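Fibronectin type III domain-containing protein (Simiduia agarivorans, PDB 6P2K) probably hydrolyses xyloglucan-like beta-glucans as a family 74 glycoside hydrolase, this chain being the beta-propeller part of a longer protein that also carries fibronectin type III modules. Local coordinates at residues B[670-674]-B[731-735]; B[663-669]-B[703-707]; B[678-684]-B[713-717]; B[619-625]-B[695-701]. One frame throughout, in Å; residues are numbered along the deposited sequence.

Interaction 1. Residues B[670-674]-B[731-735]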
loop_
_atom_site.group_PDB
_atom_site.type_symbol
_atom_site.label_atom_id
_atom_site.label_comp_id
_atom_site.label_asym_id
_atom_site.label_seq_id
_atom_site.Cartn_x
_atom_site.Cartn_y
_atom_site.Cartn_z
ATOM N N MET B 670 -51.987 25.441 22.723
ATOM C CA MET B 670 -52.579 26.761 22.535
ATOM C C MET B 670 -52.476 27.609 23.794
ATOM O O MET B 670 -52.455 28.842 23.705
ATOM C CB MET B 670 -54.035 26.625 22.096
ATOM C CG MET B 670 -54.191 26.051 20.696
ATOM S SD MET B 670 -55.902 26.026 20.136
ATOM C CE MET B 670 -56.348 27.748 20.334
ATOM N N ALA B 671 -52.412 26.977 24.968
ATOM C CA ALA B 671 -52.217 27.728 26.203
ATOM C C ALA B 671 -50.774 28.201 26.347
ATOM O O ALA B 671 -50.531 29.335 26.772
ATOM C CB ALA B 671 -52.621 26.877 27.407
ATOM N N VAL B 672 -49.808 27.350 25.994
ATOM C CA VAL B 672 -48.402 27.720 26.123
ATOM C C VAL B 672 -47.982 28.676 25.010
ATOM O O VAL B 672 -47.135 29.552 25.224
ATOM C CB VAL B 672 -47.532 26.450 26.139
ATOM C CG1 VAL B 672 -46.049 26.794 26.098
ATOM C CG2 VAL B 672 -47.850 25.610 27.368
ATOM N N ARG B 673 -48.572 28.546 23.822
ATOM C CA ARG B 673 -48.276 29.409 22.676
ATOM C C ARG B 673 -49.597 29.928 22.124
ATOM O O ARG B 673 -50.232 29.275 21.284
ATOM C CB ARG B 673 -47.483 28.655 21.610
ATOM C CG ARG B 673 -47.089 29.486 20.393
ATOM C CD ARG B 673 -46.030 28.756 19.582
ATOM N NE ARG B 673 -45.751 29.399 18.303
ATOM C CZ ARG B 673 -44.927 30.429 18.145
ATOM N NH1 ARG B 673 -44.300 30.950 19.192
ATOM N NH2 ARG B 673 -44.736 30.942 16.939
ATOM N N PRO B 674 -50.046 31.096 22.585
ATOM C CA PRO B 674 -51.331 31.633 22.119
ATOM C C PRO B 674 -51.322 31.887 20.620
ATOM O O PRO B 674 -50.289 32.202 20.026
ATOM C CB PRO B 674 -51.475 32.941 22.907
ATOM C CG PRO B 674 -50.604 32.751 24.118
ATOM C CD PRO B 674 -49.446 31.928 23.642
ATOM N N TRP B 731 -44.250 22.262 30.186
ATOM C CA TRP B 731 -43.963 22.574 28.798
ATOM C C TRP B 731 -43.682 24.059 28.624
ATOM O O TRP B 731 -44.234 24.905 29.334
ATOM C CB TRP B 731 -45.130 22.152 27.902
ATOM C CG TRP B 731 -45.332 20.675 27.884
ATOM C CD1 TRP B 731 -46.070 19.942 28.763
ATOM C CD2 TRP B 731 -44.774 19.742 26.948
ATOM N NE1 TRP B 731 -46.014 18.610 28.431
ATOM C CE2 TRP B 731 -45.225 18.460 27.320
ATOM C CE3 TRP B 731 -43.945 19.867 25.830
ATOM C CZ2 TRP B 731 -44.874 17.308 26.614
ATOM C CZ3 TRP B 731 -43.595 18.720 25.128
ATOM C CH2 TRP B 731 -44.061 17.458 25.523
ATOM N N GLN B 732 -42.808 24.357 27.669
ATOM C CA GLN B 732 -42.490 25.725 27.302
ATOM C C GLN B 732 -42.400 25.824 25.785
ATOM O O GLN B 732 -42.209 24.827 25.082
ATOM C CB GLN B 732 -41.184 26.200 27.955
ATOM C CG GLN B 732 -39.975 25.335 27.640
ATOM C CD GLN B 732 -38.738 25.755 28.415
ATOM O OE1 GLN B 732 -38.367 26.929 28.426
ATOM N NE2 GLN B 732 -38.094 24.794 29.068
ATOM N N ASP B 733 -42.549 27.048 25.292
ATOM C CA ASP B 733 -42.507 27.336 23.865
ATOM C C ASP B 733 -41.065 27.629 23.465
ATOM O O ASP B 733 -40.445 28.555 23.998
ATOM C CB ASP B 733 -43.425 28.520 23.549
ATOM C CG ASP B 733 -43.453 28.877 22.072
ATOM O OD1 ASP B 733 -42.906 28.115 21.245
ATOM O OD2 ASP B 733 -44.035 29.933 21.740
ATOM N N ILE B 734 -40.525 26.834 22.540
ATOM C CA ILE B 734 -39.153 27.037 22.087
ATOM C C ILE B 734 -39.132 27.265 20.580
ATOM O O ILE B 734 -38.124 27.003 19.915
ATOM C CB ILE B 734 -38.246 25.856 22.481
ATOM C CG1 ILE B 734 -38.709 24.562 21.811
ATOM C CG2 ILE B 734 -38.202 25.696 23.994
ATOM C CD1 ILE B 734 -37.601 23.530 21.652
ATOM N N THR B 735 -40.242 27.762 20.032
ATOM C CA THR B 735 -40.275 28.092 18.610
ATOM C C THR B 735 -39.263 29.183 18.285
ATOM O O THR B 735 -38.483 29.057 17.332
ATOM C CB THR B 735 -41.683 28.522 18.196
ATOM O OG1 THR B 735 -42.630 27.538 18.633
ATOM C CG2 THR B 735 -41.773 28.663 16.680
HETATM O O HOH W 1 -45.278 31.496 23.887
#
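The guanidinium of Arg673 has Asp733 OD2 at its edge, close to its plane, and Thr735 OG1 over one face, 3.5 Å above the plane and offset toward the rim. The guanidinium and carboxylate planes are 71° apart, and a single N-H makes the salt bridge: NH1 donates to the syn lone pair of Asp733 OD2 at 2.8 Å, with an N-H...O angle of 158°. Arg673 gets there with CG trans to its own N (chi1 -178°) and the chain extended as far as NE, which lays CD alongside the same oxygen, 3.2 Å from Asp733 OD2. The other carboxylate oxygen is used by the chain just beyond the strand end. Thr735 N reaches Asp733 OD1 at 2.9 Å from above the carboxylate plane, making an Asx turn, and Thr735 OG1 donates to the syn side of that oxygen at 2.7 Å. With both oxygens engaged, the carboxylate is fixed in rotation. A water adds a further link, donating to Val672 O and to Asp733 OD2. Beside this polar part, Val672 CG1 rests on the strand backbone, 3.6 Å from Asp733 N. The contact lies near the surface and ties the C-terminal end of helix 666-672, where Arg673 leaves the helix, to the last strand of a propeller blade, 729-733, whose inner neighbour, strand 714-723, bonds back through Tyr716 OH to Arg673 O.

Interaction 2. Residues B[663-669]-B[703-707]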
loop_
_atom_site.group_PDB
_atom_site.type_symbol
_atom_site.label_atom_id
_atom_site.label_comp_id
_atom_site.label_asym_id
_atom_site.label_seq_id
_atom_site.Cartn_x
_atom_site.Cartn_y
_atom_site.Cartn_z
ATOM N N ILE B 663 -49.859 13.677 28.088
ATOM C CA ILE B 663 -49.025 14.714 28.696
ATOM C C ILE B 663 -48.933 15.967 27.829
ATOM O O ILE B 663 -48.409 16.992 28.277
ATOM C CB ILE B 663 -47.615 14.188 29.026
ATOM C CG1 ILE B 663 -46.866 13.795 27.755
ATOM C CG2 ILE B 663 -47.688 13.031 30.016
ATOM C CD1 ILE B 663 -45.368 13.638 27.957
ATOM N N PHE B 664 -49.429 15.911 26.592
ATOM C CA PHE B 664 -49.497 17.125 25.783
ATOM C C PHE B 664 -50.588 16.986 24.734
ATOM O O PHE B 664 -50.625 15.994 24.001
ATOM C CB PHE B 664 -48.157 17.442 25.110
ATOM C CG PHE B 664 -47.958 18.907 24.836
ATOM C CD1 PHE B 664 -48.002 19.829 25.870
ATOM C CD2 PHE B 664 -47.746 19.363 23.546
ATOM C CE1 PHE B 664 -47.824 21.180 25.626
ATOM C CE2 PHE B 664 -47.567 20.713 23.295
ATOM C CZ PHE B 664 -47.606 21.622 24.339
ATOM N N THR B 665 -51.456 17.986 24.660
ATOM C CA THR B 665 -52.595 18.029 23.755
ATOM C C THR B 665 -52.597 19.347 23.002
ATOM O O THR B 665 -51.867 20.280 23.354
ATOM C CB THR B 665 -53.907 17.876 24.541
ATOM O OG1 THR B 665 -54.086 19.018 25.388
ATOM C CG2 THR B 665 -53.883 16.616 25.391
ATOM N N PRO B 666 -53.401 19.459 21.938
ATOM C CA PRO B 666 -53.561 20.770 21.285
ATOM C C PRO B 666 -53.992 21.878 22.231
ATOM O O PRO B 666 -53.582 23.031 22.043
ATOM C CB PRO B 666 -54.628 20.492 20.217
ATOM C CG PRO B 666 -54.435 19.058 19.877
ATOM C CD PRO B 666 -54.020 18.375 21.153
ATOM N N ALA B 667 -54.810 21.570 23.241
ATOM C CA ALA B 667 -55.200 22.592 24.207
ATOM C C ALA B 667 -53.996 23.090 24.998
ATOM O O ALA B 667 -53.859 24.295 25.242
ATOM C CB ALA B 667 -56.273 22.047 25.148
ATOM N N ASP B 668 -53.115 22.175 25.411
ATOM C CA ASP B 668 -51.897 22.583 26.106
ATOM C C ASP B 668 -51.023 23.457 25.217
ATOM O O ASP B 668 -50.423 24.431 25.687
ATOM C CB ASP B 668 -51.110 21.357 26.569
ATOM C CG ASP B 668 -51.920 20.434 27.450
ATOM O OD1 ASP B 668 -52.741 20.935 28.246
ATOM O OD2 ASP B 668 -51.728 19.203 27.349
ATOM N N ALA B 669 -50.932 23.117 23.929
ATOM C CA ALA B 669 -50.111 23.900 23.012
ATOM C C ALA B 669 -50.664 25.310 22.837
ATOM O O ALA B 669 -49.902 26.284 22.812
ATOM C CB ALA B 669 -50.011 23.187 21.663
ATOM N N ILE B 703 -38.278 16.407 26.590
ATOM C CA ILE B 703 -39.127 15.899 25.518
ATOM C C ILE B 703 -39.474 17.071 24.610
ATOM O O ILE B 703 -39.749 18.175 25.091
ATOM C CB ILE B 703 -40.407 15.233 26.066
ATOM C CG1 ILE B 703 -40.060 14.035 26.948
ATOM C CG2 ILE B 703 -41.328 14.804 24.931
ATOM C CD1 ILE B 703 -41.200 13.583 27.833
ATOM N N VAL B 704 -39.456 16.838 23.297
ATOM C CA VAL B 704 -39.746 17.877 22.317
ATOM C C VAL B 704 -40.751 17.340 21.305
ATOM O O VAL B 704 -40.802 16.138 21.030
ATOM C CB VAL B 704 -38.458 18.371 21.611
ATOM C CG1 VAL B 704 -37.786 17.230 20.857
ATOM C CG2 VAL B 704 -38.743 19.549 20.680
ATOM N N MET B 705 -41.573 18.241 20.769
ATOM C CA MET B 705 -42.510 17.912 19.702
ATOM C C MET B 705 -42.829 19.190 18.936
ATOM O O MET B 705 -42.546 20.299 19.397
ATOM C CB MET B 705 -43.786 17.261 20.251
ATOM C CG MET B 705 -44.607 18.153 21.174
ATOM S SD MET B 705 -45.795 19.190 20.291
ATOM C CE MET B 705 -46.810 17.946 19.498
ATOM N N SER B 706 -43.440 19.022 17.763
ATOM C CA SER B 706 -43.771 20.155 16.907
ATOM C C SER B 706 -45.098 19.903 16.208
ATOM O O SER B 706 -45.261 18.879 15.537
ATOM C CB SER B 706 -42.663 20.404 15.877
ATOM O OG SER B 706 -43.127 21.201 14.803
ATOM N N TYR B 707 -46.034 20.840 16.360
ATOM C CA TYR B 707 -47.345 20.752 15.720
ATOM C C TYR B 707 -47.283 21.412 14.347
ATOM O O TYR B 707 -46.906 22.583 14.231
ATOM C CB TYR B 707 -48.414 21.417 16.583
ATOM C CG TYR B 707 -49.076 20.487 17.575
ATOM C CD1 TYR B 707 -49.712 19.328 17.149
ATOM C CD2 TYR B 707 -49.071 20.772 18.935
ATOM C CE1 TYR B 707 -50.324 18.476 18.048
ATOM C CE2 TYR B 707 -49.680 19.925 19.844
ATOM C CZ TYR B 707 -50.303 18.777 19.394
ATOM O OH TYR B 707 -50.909 17.931 20.295
#
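Tyr707 and Phe664 meet where this contact is densest, ring against ring, obliquely, with Phe664 CE2 4.1 Å from Tyr707 CE2. The methyl of Ala669 presses on the same side chain, its CB 3.7 Å from Tyr707 CE2, while Met705 SD sits 3.8 Å from Phe664 CD2 in a Met-aromatic contact. The methionine chain is bent at both chi2 and chi3 (88° and 60°), which curls CE back over the centre of the Tyr707 ring, so one thioether serves two aromatics. The phenol end runs under the start of the helix: Pro666 CD is 3.3 Å from Tyr707 OH, and that hydroxyl is hydrogen-bonded to Trp648 O. A leucine in place of Tyr707 would probably leave Trp648 O without this partner and open a gap between Ala669, Pro666 and the thioether methyl. What is being packed is the join between two propeller blades: the outer strand 661-664 of one, with a classic beta bulge at Ile663 and Phe664, and the helix 666-672 that follows it, against strand 702-709 of the next. A capping box starts the helix; Thr665 N bonds to Asp668 OD2 at 3.0 Å, and a weak bond returns from Asp668 N to Thr665 OG1. Packing is thinner toward the other end, where the partly exposed Ile663 reaches Ile703 tip to tip, their CD1 atoms 4.2 Å apart.

Interaction 3. Residues B[678-684]-B[713-717]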
loop_
_atom_site.group_PDB
_atom_site.type_symbol
_atom_site.label_atom_id
_atom_site.label_comp_id
_atom_site.label_asym_id
_atom_site.label_seq_id
_atom_site.Cartn_x
_atom_site.Cartn_y
_atom_site.Cartn_z
ATOM N N LEU B 678 -49.279 33.683 15.696
ATOM C CA LEU B 678 -49.375 33.165 14.337
ATOM C C LEU B 678 -50.021 34.211 13.442
ATOM O O LEU B 678 -51.176 34.593 13.663
ATOM C CB LEU B 678 -50.178 31.868 14.316
ATOM C CG LEU B 678 -49.699 30.850 15.345
ATOM C CD1 LEU B 678 -50.640 29.677 15.363
ATOM C CD2 LEU B 678 -48.274 30.403 15.038
ATOM N N VAL B 679 -49.275 34.667 12.435
ATOM C CA VAL B 679 -49.789 35.665 11.507
ATOM C C VAL B 679 -50.924 35.106 10.659
ATOM O O VAL B 679 -51.723 35.877 10.117
ATOM C CB VAL B 679 -48.640 36.194 10.627
ATOM C CG1 VAL B 679 -48.241 35.157 9.584
ATOM C CG2 VAL B 679 -49.018 37.511 9.969
ATOM N N TRP B 680 -51.031 33.782 10.548
ATOM C CA TRP B 680 -51.987 33.140 9.657
ATOM C C TRP B 680 -53.261 32.678 10.352
ATOM O O TRP B 680 -54.165 32.174 9.678
ATOM C CB TRP B 680 -51.332 31.940 8.961
ATOM C CG TRP B 680 -50.547 31.037 9.874
ATOM C CD1 TRP B 680 -49.206 31.091 10.121
ATOM C CD2 TRP B 680 -51.052 29.937 10.647
ATOM N NE1 TRP B 680 -48.845 30.097 11.000
ATOM C CE2 TRP B 680 -49.959 29.374 11.338
ATOM C CE3 TRP B 680 -52.320 29.374 10.821
ATOM C CZ2 TRP B 680 -50.095 28.280 12.190
ATOM C CZ3 TRP B 680 -52.453 28.286 11.669
ATOM C CH2 TRP B 680 -51.346 27.752 12.344
ATOM N N TRP B 681 -53.363 32.843 11.674
ATOM C CA TRP B 681 -54.454 32.207 12.405
ATOM C C TRP B 681 -55.815 32.732 11.966
ATOM O O TRP B 681 -56.763 31.955 11.803
ATOM C CB TRP B 681 -54.279 32.403 13.907
ATOM C CG TRP B 681 -55.262 31.588 14.675
ATOM C CD1 TRP B 681 -56.378 32.035 15.318
ATOM C CD2 TRP B 681 -55.239 30.168 14.847
ATOM N NE1 TRP B 681 -57.043 30.982 15.896
ATOM C CE2 TRP B 681 -56.364 29.824 15.621
ATOM C CE3 TRP B 681 -54.372 29.155 14.428
ATOM C CZ2 TRP B 681 -56.644 28.509 15.987
ATOM C CZ3 TRP B 681 -54.651 27.851 14.792
ATOM C CH2 TRP B 681 -55.777 27.539 15.563
ATOM N N ASN B 682 -55.936 34.045 11.771
ATOM C CA ASN B 682 -57.242 34.613 11.468
ATOM C C ASN B 682 -57.695 34.313 10.046
ATOM O O ASN B 682 -58.896 34.390 9.764
ATOM C CB ASN B 682 -57.224 36.120 11.712
ATOM C CG ASN B 682 -57.295 36.466 13.186
ATOM O OD1 ASN B 682 -58.070 35.873 13.940
ATOM N ND2 ASN B 682 -56.480 37.426 13.607
ATOM N N SER B 683 -56.771 33.961 9.150
ATOM C CA SER B 683 -57.129 33.665 7.767
ATOM C C SER B 683 -57.414 32.183 7.550
ATOM O O SER B 683 -58.445 31.827 6.970
ATOM C CB SER B 683 -56.017 34.126 6.818
ATOM O OG SER B 683 -55.811 35.526 6.907
ATOM N N VAL B 684 -56.521 31.307 8.012
ATOM C CA VAL B 684 -56.607 29.891 7.677
ATOM C C VAL B 684 -56.578 29.024 8.929
ATOM O O VAL B 684 -56.510 27.793 8.835
ATOM C CB VAL B 684 -55.474 29.491 6.717
ATOM C CG1 VAL B 684 -55.672 30.150 5.364
ATOM C CG2 VAL B 684 -54.130 29.875 7.305
ATOM N N GLN B 713 -48.754 23.589 5.037
ATOM C CA GLN B 713 -47.414 24.055 5.407
ATOM C C GLN B 713 -47.476 25.070 6.545
ATOM O O GLN B 713 -46.764 26.076 6.547
ATOM C CB GLN B 713 -46.670 24.637 4.202
ATOM C CG GLN B 713 -46.508 23.669 3.050
ATOM C CD GLN B 713 -46.130 24.367 1.760
ATOM O OE1 GLN B 713 -46.191 23.777 0.681
ATOM N NE2 GLN B 713 -45.739 25.636 1.863
ATOM N N LEU B 714 -48.336 24.805 7.521
ATOM C CA LEU B 714 -48.505 25.667 8.679
ATOM C C LEU B 714 -47.902 24.990 9.900
ATOM O O LEU B 714 -48.254 23.849 10.221
ATOM C CB LEU B 714 -49.982 25.983 8.915
ATOM C CG LEU B 714 -50.664 26.737 7.772
ATOM C CD1 LEU B 714 -52.172 26.770 7.966
ATOM C CD2 LEU B 714 -50.103 28.148 7.667
ATOM N N GLY B 715 -46.987 25.686 10.565
ATOM C CA GLY B 715 -46.411 25.192 11.799
ATOM C C GLY B 715 -46.908 25.976 12.994
ATOM O O GLY B 715 -46.719 27.195 13.060
ATOM N N TYR B 716 -47.559 25.297 13.941
ATOM C CA TYR B 716 -48.076 26.002 15.108
ATOM C C TYR B 716 -46.946 26.424 16.038
ATOM O O TYR B 716 -46.889 27.577 16.479
ATOM C CB TYR B 716 -49.090 25.138 15.860
ATOM C CG TYR B 716 -49.886 25.953 16.848
ATOM C CD1 TYR B 716 -49.376 26.250 18.106
ATOM C CD2 TYR B 716 -51.132 26.462 16.510
ATOM C CE1 TYR B 716 -50.091 27.021 19.003
ATOM C CE2 TYR B 716 -51.856 27.231 17.404
ATOM C CZ TYR B 716 -51.330 27.508 18.648
ATOM O OH TYR B 716 -52.045 28.272 19.541
ATOM N N GLY B 717 -46.044 25.500 16.355
ATOM C CA GLY B 717 -44.962 25.809 17.266
ATOM C C GLY B 717 -44.184 24.596 17.725
ATOM O O GLY B 717 -44.630 23.456 17.562
HETATM O O HOH W 2 -45.963 29.264 11.260
#
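Leu714 brings one methyl down onto the indole of Trp680: its CD2 stands 3.6 Å from the centroid of the five-membered ring and only 13° off the normal, a clear CH-pi contact. The opposite face of that indole is backed by Leu678 CB, so the ring is sandwiched between two leucines. The other branch of Leu714 goes to the short helix, with CD1 3.7 Å from Val684 CG2. Gly715 follows and offers its carbonyl, which lies at the edge of the Trp680 ring; a water spans the remaining distance, accepting from Trp680 NE1 at 3.0 Å and donating to Gly715 O at 2.8 Å, so it satisfies the buried indole N-H and links it to the Gly715 carbonyl. This segment begins strand 714-723 of a propeller blade at a G1 beta bulge formed by Gln713 and Leu714, and the type I turn 678-681 and helix 681-684 belong to the long excursion between two blades that folds over it. Tyr716 comes next. Its ring, swung out with CG trans to the backbone N (chi1 -166°), receives Leu678 CD1 over one face, 3.8 Å from the centroid. Its edge is directed at the face of Trp681 in an offset edge-to-face pair, the planes 89° apart and the centroids of the two six-membered rings 5.9 Å apart. The phenol oxygen goes on past these side chains to a hydrogen bond with Arg673 O.

Interaction 4. Residues B[619-625]-B[695-701]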
loop_
_atom_site.group_PDB
_atom_site.type_symbol
_atom_site.label_atom_id
_atom_site.label_comp_id
_atom_site.label_asym_id
_atom_site.label_seq_id
_atom_site.Cartn_x
_atom_site.Cartn_y
_atom_site.Cartn_z
ATOM N N GLU B 619 -44.572 8.698 15.679
ATOM C CA GLU B 619 -43.254 8.348 16.183
ATOM C C GLU B 619 -43.351 7.731 17.571
ATOM O O GLU B 619 -44.311 7.955 18.314
ATOM C CB GLU B 619 -42.339 9.574 16.254
ATOM C CG GLU B 619 -41.862 10.093 14.914
ATOM C CD GLU B 619 -41.194 11.443 15.046
ATOM O OE1 GLU B 619 -41.662 12.244 15.885
ATOM O OE2 GLU B 619 -40.208 11.703 14.322
ATOM N N VAL B 620 -42.322 6.962 17.916
ATOM C CA VAL B 620 -42.135 6.448 19.267
ATOM C C VAL B 620 -40.669 6.626 19.639
ATOM O O VAL B 620 -39.784 6.517 18.784
ATOM C CB VAL B 620 -42.573 4.973 19.389
ATOM C CG1 VAL B 620 -41.699 4.067 18.521
ATOM C CG2 VAL B 620 -42.554 4.525 20.848
ATOM N N GLU B 621 -40.417 6.937 20.909
ATOM C CA GLU B 621 -39.066 7.080 21.432
ATOM C C GLU B 621 -38.970 6.367 22.771
ATOM O O GLU B 621 -39.877 6.470 23.601
ATOM C CB GLU B 621 -38.677 8.555 21.611
ATOM C CG GLU B 621 -37.223 8.785 22.023
ATOM C CD GLU B 621 -36.316 9.127 20.855
ATOM O OE1 GLU B 621 -36.047 10.334 20.657
ATOM O OE2 GLU B 621 -35.871 8.197 20.145
ATOM N N ALA B 622 -37.866 5.654 22.978
ATOM C CA ALA B 622 -37.597 4.963 24.231
ATOM C C ALA B 622 -36.234 5.394 24.746
ATOM O O ALA B 622 -35.254 5.384 23.995
ATOM C CB ALA B 622 -37.644 3.442 24.048
ATOM N N TRP B 623 -36.172 5.776 26.018
ATOM C CA TRP B 623 -34.919 6.226 26.610
ATOM C C TRP B 623 -34.991 6.040 28.119
ATOM O O TRP B 623 -36.060 5.802 28.686
ATOM C CB TRP B 623 -34.617 7.681 26.233
ATOM C CG TRP B 623 -35.385 8.708 27.009
ATOM C CD1 TRP B 623 -34.946 9.405 28.096
ATOM C CD2 TRP B 623 -36.717 9.171 26.747
ATOM N NE1 TRP B 623 -35.922 10.269 28.531
ATOM C CE2 TRP B 623 -37.020 10.146 27.720
ATOM C CE3 TRP B 623 -37.686 8.855 25.786
ATOM C CZ2 TRP B 623 -38.250 10.806 27.762
ATOM C CZ3 TRP B 623 -38.906 9.509 25.829
ATOM C CH2 TRP B 623 -39.177 10.474 26.813
ATOM N N ALA B 624 -33.829 6.146 28.761
ATOM C CA ALA B 624 -33.687 5.934 30.195
ATOM C C ALA B 624 -33.170 7.199 30.862
ATOM O O ALA B 624 -32.313 7.899 30.310
ATOM C CB ALA B 624 -32.734 4.770 30.491
ATOM N N TYR B 625 -33.689 7.486 32.054
ATOM C CA TYR B 625 -33.226 8.639 32.822
ATOM C C TYR B 625 -33.523 8.403 34.294
ATOM O O TYR B 625 -34.691 8.270 34.676
ATOM C CB TYR B 625 -33.887 9.929 32.340
ATOM C CG TYR B 625 -33.619 11.112 33.244
ATOM C CD1 TYR B 625 -32.324 11.572 33.447
ATOM C CD2 TYR B 625 -34.659 11.765 33.897
ATOM C CE1 TYR B 625 -32.070 12.653 34.276
ATOM C CE2 TYR B 625 -34.417 12.848 34.726
ATOM C CZ TYR B 625 -33.120 13.287 34.912
ATOM O OH TYR B 625 -32.870 14.362 35.735
ATOM N N GLY B 695 -40.616 14.578 14.256
ATOM C CA GLY B 695 -39.775 15.508 14.989
ATOM C C GLY B 695 -39.935 15.497 16.492
ATOM O O GLY B 695 -39.471 16.433 17.154
ATOM N N SER B 696 -40.598 14.494 17.053
ATOM C CA SER B 696 -40.647 14.334 18.497
ATOM C C SER B 696 -39.436 13.542 18.973
ATOM O O SER B 696 -38.892 12.704 18.250
ATOM C CB SER B 696 -41.937 13.636 18.933
ATOM O OG SER B 696 -41.821 12.235 18.789
ATOM N N ALA B 697 -39.004 13.826 20.197
ATOM C CA ALA B 697 -37.817 13.174 20.725
ATOM C C ALA B 697 -37.840 13.211 22.245
ATOM O O ALA B 697 -38.511 14.045 22.861
ATOM C CB ALA B 697 -36.534 13.827 20.198
ATOM N N GLY B 698 -37.086 12.291 22.838
ATOM C CA GLY B 698 -36.927 12.241 24.275
ATOM C C GLY B 698 -35.520 11.841 24.662
ATOM O O GLY B 698 -34.928 10.955 24.040
ATOM N N ALA B 699 -34.972 12.500 25.680
ATOM C CA ALA B 699 -33.657 12.176 26.215
ATOM C C ALA B 699 -33.509 12.871 27.558
ATOM O O ALA B 699 -33.907 14.031 27.700
ATOM C CB ALA B 699 -32.534 12.609 25.262
ATOM N N GLY B 700 -32.944 12.160 28.530
ATOM C CA GLY B 700 -32.775 12.739 29.854
ATOM C C GLY B 700 -34.104 13.200 30.418
ATOM O O GLY B 700 -35.094 12.459 30.430
ATOM N N ASN B 701 -34.142 14.451 30.877
ATOM C CA ASN B 701 -35.355 15.058 31.408
ATOM C C ASN B 701 -36.049 15.955 30.387
ATOM O O ASN B 701 -36.766 16.885 30.770
ATOM C CB ASN B 701 -35.038 15.850 32.679
ATOM C CG ASN B 701 -34.053 16.987 32.433
ATOM O OD1 ASN B 701 -33.410 17.054 31.385
ATOM N ND2 ASN B 701 -33.930 17.884 33.405
HETATM O O HOH W 3 -38.113 12.572 15.766
HETATM O O HOH W 4 -31.469 9.719 27.497
#
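Strands 619-625 and 697-699 run nearly parallel, 13° apart with their axes 6.6 Å from each other at the closest, and the hydrogen bonds between the segments all involve side chains. Glu619 leads: its OE1 takes Ser696 N on the syn lone pair at 2.7 Å and Ser696 OG from above the carboxylate plane at 2.9 Å, while OE2 accepts from Gly695 N. Three donors thus fix the carboxylate against the loop residues before the strand. Glu621 bends at chi2 (98°) to turn OE1 onto Gly698 N, 3.1 Å away and met by its anti lone pair; its OE2 makes a salt bridge to Lys572. Trp623 lies over the glycine, with Gly698 CA 3.6 Å from the centroid of its six-membered ring and nearly on the normal. The absence of a side chain at Gly698 lets the ring lie this close. At the indole edge NE1 donates to Gly700 O at 3.0 Å. A leucine at Trp623 would probably leave Gly700 O without this donor and Gly698 without its flat cover. Beyond it the Tyr625 ring lays one face on the Gly700-Asn701 peptide, and its CE2 touches Asn701 CB. Each strand is the first of a four-stranded antiparallel sheet, so this is the innermost-strand contact of adjacent blades in a beta-propeller, with the side chain of Glu619 about 7 Å from a bound zinc ion.

All four contacts reach the sheet built from strands 697-699, 702-709, 714-723 and 729-733, each at a different strand. Interactions 2 and 4 are buried, interaction 3 is partly so, and interaction 1 lies at the surface. Chemistry follows place: a salt bridge between side chains at the outer strand, apolar and aromatic packing in interactions 2 and 3, and, between the inner strands, carboxylates gripping backbone N-H groups beside an indole laid over glycine. Helix 666-672 serves both interactions 1 and 2, which also meet where Trp731 stacks on Phe664. Backbone pairing joins Tyr707 to Tyr716 and Val704 to Ala697, linking interaction 2 to interactions 3 and 4, whereas interactions 3 and 4 do not touch.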